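Local coordinates for aspartate aminotransferase (Leishmania major, PDB 4H51), which probably transfers the amino group of L-aspartate to 2-oxoglutarate, using pyridoxal phosphate as cofactor, and works as a homodimer, at residues Thr203-Ser208 against Ile361-Met366. Residues are numbered along the deposited sequence; the frame is centred on the assembly and turned at random. Where two conformers were deposited one is given.
Sequences TGVDPS and INQIGM
Gln-363 lays its extended side chain across the bend at Thr-203 and Gly-204, illustrating how two loops can join through one backbone bond flanked by side chains. The N-H of Ile-364 gives a nearly straight bond (2.8 Å, 164°) to a lone pair of Gly-204 O, in the carbonyl plane. A water donates to that oxygen and to Asn-362 O, tying in the end of the helix. With CG anti to its carbonyl carbon (chi1 -76°), Gln-363 runs past the Thr-203 carbonyl, whose O lies 3.0 Å from Gln-363 CD. The amide makes no hydrogen bond there: its OE1 accepts from Phe-369 N. Val-205 crosses the Gln-363 chain at a slant, CG2 3.7 Å from Gln-363 CG. Ile-364 sends CD1 to within 3.5 Å of Asp-206 OD2; backbone N-H groups hold this carboxylate, Ala-199 N at OD2 and His-200 N at OD1. Thr-203 OG1, accepting from Val-205 N, forms an ST turn where the family's His-Asn-Pro-Thr-Gly motif ends. The contact links the loop between strand 192-196 and helix 209-221 to the turn after helix 359-362, with Tyr-168 of strand 162-169 against Val-205 and Gln-363, and Arg-341 of helix 320-350 against Gln-363.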
ATOM      1  N   THR B 203      18.395  -1.825  18.913  1.00 15.86           N
ATOM      2  CA  THR B 203      19.491  -1.710  19.848  1.00 15.36           C
ATOM      3  C   THR B 203      20.176  -0.354  19.850  1.00 15.76           C
ATOM      4  O   THR B 203      20.862  -0.044  20.806  1.00 15.82           O
ATOM      5  CB  THR B 203      20.574  -2.754  19.559  1.00 15.27           C
ATOM      6  OG1 THR B 203      21.272  -2.413  18.368  1.00 14.63           O
ATOM      7  CG2 THR B 203      19.987  -4.200  19.480  1.00 15.10           C
ATOM      8  N   GLY B 204      20.018   0.441  18.763  1.00 15.32           N
ATOM      9  CA  GLY B 204      20.707   1.712  18.592  1.00 15.27           C
ATOM     10  C   GLY B 204      22.211   1.594  18.449  1.00 15.48           C
ATOM     11  O   GLY B 204      22.944   2.574  18.618  1.00 14.99           O
ATOM     12  N   VAL B 205      22.688   0.362  18.231  1.00 16.02           N
ATOM     13  CA  VAL B 205      24.117   0.138  18.028  1.00 15.70           C
ATOM     14  C   VAL B 205      24.391  -0.126  16.571  1.00 14.91           C
ATOM     15  O   VAL B 205      23.822  -1.044  16.012  1.00 14.29           O
ATOM     16  CB  VAL B 205      24.637  -1.034  18.862  1.00 17.23           C
ATOM     17  CG1 VAL B 205      26.127  -1.210  18.604  1.00 17.38           C
ATOM     18  CG2 VAL B 205      24.420  -0.717  20.357  1.00 18.19           C
ATOM     19  N   ASP B 206      25.232   0.706  15.969  1.00 14.73           N
ATOM     20  CA  ASP B 206      25.595   0.587  14.577  1.00 14.53           C
ATOM     21  C   ASP B 206      27.048   0.152  14.478  1.00 14.25           C
ATOM     22  O   ASP B 206      27.845   0.387  15.404  1.00 14.39           O
ATOM     23  CB  ASP B 206      25.449   1.937  13.834  1.00 15.31           C
ATOM     24  CG  ASP B 206      24.017   2.375  13.684  1.00 15.86           C
ATOM     25  OD1 ASP B 206      23.137   1.528  13.908  1.00 16.61           O
ATOM     26  OD2 ASP B 206      23.778   3.562  13.332  1.00 16.13           O
ATOM     27  N   PRO B 207      27.406  -0.451  13.345  1.00 13.39           N
ATOM     28  CA  PRO B 207      28.833  -0.611  13.046  1.00 13.57           C
ATOM     29  C   PRO B 207      29.508   0.734  12.909  1.00 13.53           C
ATOM     30  O   PRO B 207      28.888   1.656  12.409  1.00 13.51           O
ATOM     31  CB  PRO B 207      28.839  -1.278  11.681  1.00 13.32           C
ATOM     32  CG  PRO B 207      27.475  -1.869  11.499  1.00 12.94           C
ATOM     33  CD  PRO B 207      26.544  -0.998  12.280  1.00 12.76           C
ATOM     34  N   SER B 208      30.768   0.832  13.326  1.00 13.39           N
ATOM     35  CA  SER B 208      31.598   1.983  13.003  1.00 13.39           C
ATOM     36  C   SER B 208      31.826   2.031  11.493  1.00 13.42           C
ATOM     37  O   SER B 208      31.636   1.051  10.769  1.00 12.23           O
ATOM     38  CB  SER B 208      32.940   1.858  13.712  1.00 13.35           C
ATOM     39  OG  SER B 208      33.686   0.774  13.201  1.00 13.01           O
ATOM     40  N   ILE B 361      23.870   6.854  26.329  1.00 22.11           N
ATOM     41  CA  ILE B 361      24.359   7.979  25.526  1.00 22.72           C
ATOM     42  C   ILE B 361      25.100   7.542  24.262  1.00 22.95           C
ATOM     43  O   ILE B 361      25.182   8.304  23.297  1.00 23.90           O
ATOM     44  CB  ILE B 361      25.210   8.984  26.362  1.00 23.33           C
ATOM     45  CG1 ILE B 361      26.267   8.275  27.217  1.00 24.02           C
ATOM     46  CG2 ILE B 361      24.342   9.814  27.282  1.00 23.65           C
ATOM     47  CD1 ILE B 361      27.245   9.242  27.870  1.00 25.63           C
ATOM     48  N   ASN B 362      25.664   6.336  24.230  1.00 22.94           N
ATOM     49  CA  ASN B 362      26.377   5.885  23.052  1.00 24.14           C
ATOM     50  C   ASN B 362      25.479   5.294  21.964  1.00 22.07           C
ATOM     51  O   ASN B 362      25.832   5.296  20.791  1.00 23.65           O
ATOM     52  CB  ASN B 362      27.490   4.871  23.398  1.00 26.65           C
ATOM     53  CG  ASN B 362      28.550   5.443  24.324  1.00 29.40           C
ATOM     54  OD1 ASN B 362      28.825   6.642  24.319  1.00 31.83           O
ATOM     55  ND2 ASN B 362      29.119   4.590  25.177  1.00 32.93           N
ATOM     56  N   GLN B 363      24.322   4.747  22.337  1.00 20.10           N
ATOM     57  CA  GLN B 363      23.395   4.261  21.352  1.00 18.88           C
ATOM     58  C   GLN B 363      22.826   5.480  20.605  1.00 18.86           C
ATOM     59  O   GLN B 363      22.769   6.583  21.154  1.00 18.54           O
ATOM     60  CB  GLN B 363      22.292   3.389  22.000  1.00 17.65           C
ATOM     61  CG  GLN B 363      22.800   1.997  22.371  1.00 16.63           C
ATOM     62  CD  GLN B 363      21.874   1.247  23.303  1.00 16.65           C
ATOM     63  OE1 GLN B 363      20.847   1.760  23.649  1.00 16.09           O
ATOM     64  NE2 GLN B 363      22.227   0.010  23.678  1.00 16.11           N
ATOM     65  N   ILE B 364      22.450   5.278  19.361  1.00 18.76           N
ATOM     66  CA  ILE B 364      22.000   6.355  18.500  0.50 19.50           C
ATOM     67  C   ILE B 364      20.642   6.029  17.876  1.00 19.99           C
ATOM     68  O   ILE B 364      20.199   4.838  17.865  1.00 21.28           O
ATOM     69  CB  ILE B 364      23.073   6.735  17.433  0.50 19.90           C
ATOM     70  CG1 ILE B 364      23.472   5.571  16.531  0.50 19.78           C
ATOM     71  CG2 ILE B 364      24.360   7.237  18.084  0.50 21.50           C
ATOM     72  CD1 ILE B 364      24.791   5.854  15.821  0.50 19.55           C
ATOM     73  N   GLY B 365      19.984   7.061  17.362  1.00 18.61           N
ATOM     74  CA  GLY B 365      18.706   6.929  16.702  1.00 19.11           C
ATOM     75  C   GLY B 365      17.597   7.096  17.711  1.00 20.06           C
ATOM     76  O   GLY B 365      17.778   7.764  18.719  1.00 21.64           O
ATOM     77  N   MET B 366      16.450   6.532  17.445  1.00 20.51           N
ATOM     78  CA  MET B 366      15.304   6.732  18.329  1.00 24.28           C
ATOM     79  C   MET B 366      15.357   5.907  19.609  1.00 24.39           C
ATOM     80  O   MET B 366      14.890   6.361  20.662  1.00 25.19           O
ATOM     81  CB  MET B 366      14.031   6.380  17.610  1.00 25.78           C
ATOM     82  CG  MET B 366      13.526   7.580  16.836  1.00 29.39           C
ATOM     83  SD  MET B 366      11.743   7.528  16.743  1.00 28.97           S
ATOM     84  CE  MET B 366      11.720   9.097  15.849  1.00 30.77           C
TER
HETATM   85  O   HOH W   1      25.749   3.094  19.228  1.00 30.62           O